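Local atomic coordinates of LacI family sugar-binding transcriptional regulator (Enterococcus faecalis V583, PDB entry 4RK0), a protein that binds ribose and probably represses transcription by binding regulatory DNA in a sugar-dependent way. Residues R195-A200 against Y208-Y213. Numbering follows the deposited sequence.
Sequences RGLAEA and YSIIGY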
ATOM      1  N   ARG A 195       9.086  11.691 -10.909  1.00 25.71           N
ATOM      2  CA  ARG A 195       8.049  12.136 -11.825  1.00 27.32           C
ATOM      3  C   ARG A 195       8.253  13.600 -12.236  1.00 34.13           C
ATOM      4  O   ARG A 195       8.147  13.930 -13.400  1.00 30.91           O
ATOM      5  CB  ARG A 195       6.669  11.944 -11.194  1.00 26.38           C
ATOM      6  CG  ARG A 195       5.521  12.482 -12.005  1.00 25.08           C
ATOM      7  CD  ARG A 195       4.207  12.447 -11.238  1.00 27.59           C
ATOM      8  NE  ARG A 195       3.122  13.143 -11.946  1.00 33.47           N
ATOM      9  CZ  ARG A 195       1.961  13.521 -11.394  1.00 41.02           C
ATOM     10  NH1 ARG A 195       1.705  13.303 -10.102  1.00 40.12           N
ATOM     11  NH2 ARG A 195       1.048  14.151 -12.130  1.00 41.94           N
ATOM     12  N   GLY A 196       8.542  14.480 -11.295  1.00 22.88           N
ATOM     13  CA  GLY A 196       8.672  15.877 -11.636  1.00 23.82           C
ATOM     14  C   GLY A 196       9.898  16.133 -12.480  1.00 32.36           C
ATOM     15  O   GLY A 196       9.869  16.940 -13.445  1.00 31.45           O
ATOM     16  N   LEU A 197      10.995  15.456 -12.123  1.00 33.31           N
ATOM     17  CA  LEU A 197      12.216  15.594 -12.895  1.00 36.01           C
ATOM     18  C   LEU A 197      11.990  15.055 -14.328  1.00 29.15           C
ATOM     19  O   LEU A 197      12.465  15.656 -15.289  1.00 30.11           O
ATOM     20  CB  LEU A 197      13.398  14.888 -12.228  1.00 33.36           C
ATOM     21  CG  LEU A 197      13.890  15.638 -10.983  1.00 32.03           C
ATOM     22  CD1 LEU A 197      14.908  14.809 -10.208  1.00 41.82           C
ATOM     23  CD2 LEU A 197      14.504  16.977 -11.359  1.00 31.76           C
ATOM     24  N   ALA A 198      11.260  13.956 -14.465  1.00 30.50           N
ATOM     25  CA  ALA A 198      11.001  13.398 -15.789  1.00 33.69           C
ATOM     26  C   ALA A 198      10.233  14.437 -16.647  1.00 27.79           C
ATOM     27  O   ALA A 198      10.555  14.638 -17.806  1.00 34.10           O
ATOM     28  CB  ALA A 198      10.221  12.099 -15.699  1.00 28.47           C
ATOM     29  N   GLU A 199       9.245  15.088 -16.060  1.00 29.82           N
ATOM     30  CA  GLU A 199       8.468  16.104 -16.791  1.00 32.30           C
ATOM     31  C   GLU A 199       9.318  17.283 -17.228  1.00 49.40           C
ATOM     32  O   GLU A 199       9.007  17.975 -18.206  1.00 29.29           O
ATOM     33  CB  GLU A 199       7.254  16.556 -15.966  1.00 28.70           C
ATOM     34  CG  GLU A 199       6.216  15.415 -15.832  1.00 31.15           C
ATOM     35  CD  GLU A 199       4.964  15.807 -15.068  1.00 59.04           C
ATOM     36  OE1 GLU A 199       4.827  16.986 -14.675  1.00 34.88           O
ATOM     37  OE2 GLU A 199       4.124  14.907 -14.830  1.00 38.86           O
ATOM     38  N   ALA A 200      10.409  17.498 -16.514  1.00 30.48           N
ATOM     39  CA  ALA A 200      11.334  18.540 -16.856  1.00 34.24           C
ATOM     40  C   ALA A 200      12.443  18.067 -17.770  1.00 24.06           C
ATOM     41  O   ALA A 200      13.379  18.818 -18.018  1.00 35.32           O
ATOM     42  CB  ALA A 200      11.912  19.151 -15.592  1.00 45.06           C
ATOM     43  N   TYR A 208      20.652  14.554 -11.727  1.00 30.92           N
ATOM     44  CA  TYR A 208      20.522  14.558 -10.278  1.00 30.65           C
ATOM     45  C   TYR A 208      20.682  13.172  -9.726  1.00 33.20           C
ATOM     46  O   TYR A 208      20.125  12.228 -10.251  1.00 33.46           O
ATOM     47  CB  TYR A 208      19.174  15.079  -9.840  1.00 30.32           C
ATOM     48  CG  TYR A 208      18.939  16.523 -10.142  1.00 31.87           C
ATOM     49  CD1 TYR A 208      18.377  16.910 -11.349  1.00 35.14           C
ATOM     50  CD2 TYR A 208      19.261  17.514  -9.221  1.00 29.05           C
ATOM     51  CE1 TYR A 208      18.160  18.247 -11.641  1.00 34.43           C
ATOM     52  CE2 TYR A 208      19.026  18.852  -9.501  1.00 36.41           C
ATOM     53  CZ  TYR A 208      18.461  19.210 -10.713  1.00 33.89           C
ATOM     54  OH  TYR A 208      18.230  20.528 -11.018  1.00 42.66           O
ATOM     55  N   SER A 209      21.481  13.087  -8.665  1.00 37.78           N
ATOM     56  CA  SER A 209      21.652  11.888  -7.875  1.00 32.11           C
ATOM     57  C   SER A 209      20.631  11.998  -6.783  1.00 26.38           C
ATOM     58  O   SER A 209      20.514  13.060  -6.145  1.00 30.12           O
ATOM     59  CB  SER A 209      23.079  11.832  -7.282  1.00 32.77           C
ATOM     60  OG  SER A 209      24.037  11.407  -8.231  1.00 31.84           O
ATOM     61  N   ILE A 210      19.877  10.918  -6.580  1.00 29.73           N
ATOM     62  CA  ILE A 210      18.883  10.854  -5.543  1.00 30.37           C
ATOM     63  C   ILE A 210      19.052   9.620  -4.677  1.00 30.90           C
ATOM     64  O   ILE A 210      19.197   8.511  -5.178  1.00 28.29           O
ATOM     65  CB  ILE A 210      17.455  10.796  -6.142  1.00 28.01           C
ATOM     66  CG1 ILE A 210      17.248  12.022  -7.050  1.00 32.33           C
ATOM     67  CG2 ILE A 210      16.402  10.700  -5.045  1.00 25.13           C
ATOM     68  CD1 ILE A 210      15.908  12.105  -7.749  1.00 53.06           C
ATOM     69  N   ILE A 211      18.934   9.840  -3.369  1.00 24.02           N
ATOM     70  CA  ILE A 211      18.862   8.763  -2.383  1.00 25.62           C
ATOM     71  C   ILE A 211      17.603   8.947  -1.542  1.00 25.81           C
ATOM     72  O   ILE A 211      17.311  10.067  -1.048  1.00 25.91           O
ATOM     73  CB  ILE A 211      20.110   8.701  -1.448  1.00 30.86           C
ATOM     74  CG1 ILE A 211      19.980   7.558  -0.427  1.00 25.07           C
ATOM     75  CG2 ILE A 211      20.327  10.016  -0.716  1.00 30.34           C
ATOM     76  CD1 ILE A 211      21.322   7.131   0.148  1.00 27.96           C
ATOM     77  N   GLY A 212      16.875   7.844  -1.389  1.00 22.94           N
ATOM     78  CA  GLY A 212      15.655   7.774  -0.660  1.00 21.04           C
ATOM     79  C   GLY A 212      15.784   7.271   0.764  1.00 22.07           C
ATOM     80  O   GLY A 212      16.876   7.173   1.297  1.00 28.68           O
ATOM     81  N   TYR A 213      14.645   6.929   1.367  1.00 24.48           N
ATOM     82  CA  TYR A 213      14.615   6.306   2.659  1.00 26.77           C
ATOM     83  C   TYR A 213      13.401   5.366   2.828  1.00 23.34           C
ATOM     84  O   TYR A 213      12.249   5.760   2.610  1.00 28.10           O
ATOM     85  CB  TYR A 213      14.629   7.389   3.729  1.00 21.12           C
ATOM     86  CG  TYR A 213      15.234   6.958   5.053  1.00 18.23           C
ATOM     87  CD1 TYR A 213      14.542   6.112   5.923  1.00 21.36           C
ATOM     88  CD2 TYR A 213      16.480   7.421   5.457  1.00 26.22           C
ATOM     89  CE1 TYR A 213      15.101   5.713   7.138  1.00 22.05           C
ATOM     90  CE2 TYR A 213      17.010   7.060   6.698  1.00 22.69           C
ATOM     91  CZ  TYR A 213      16.313   6.189   7.519  1.00 30.75           C
ATOM     92  OH  TYR A 213      16.842   5.773   8.737  1.00 31.39           O
TER
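Tyr208, just ahead of strand 209-211, meets Leu197 of helix 187-199 with the CD1 and CE1 side of its ring. Leu197 CD2 lies 3.9 Å from Tyr208 CD1 and approaches the ring obliquely, the two side chains crossing at about a right angle. Ile174 and Leu175 of helix 164-175 and Ile182 of strand 181-184 also touch this tyrosine, which is buried with its ring among aliphatic groups. Ile210 comes back to the leucine: its CD1 and Leu197 CD1 meet tip to tip at 3.8 Å. A chi1 of -57° sets CG1 of Ile210 anti to its carbonyl carbon, and with chi2 near 180° the chain is extended, carrying CD1 out to the helix. Leu197 thus forks across two residues of the second segment, one methyl for the ring and the other for the isoleucine. On the far side of the strand from the helix, Ser209 OG hydrogen-bonds to Ala271 N and Ile211 packs on Phe183 and Leu264. Helix 187-199 and strand 209-211 are the last two elements of a beta-alpha-beta unit; the strand is the outermost of four parallel strands, with Ile210 also bonded through its backbone to Ser269. No hydrogen bond or salt bridge joins the two segments, and they bury just 120 Å² between them; the direct contact rests on dispersion and the exclusion of water, with Val171 and Leu175 of helix 164-175 also packing on Leu197.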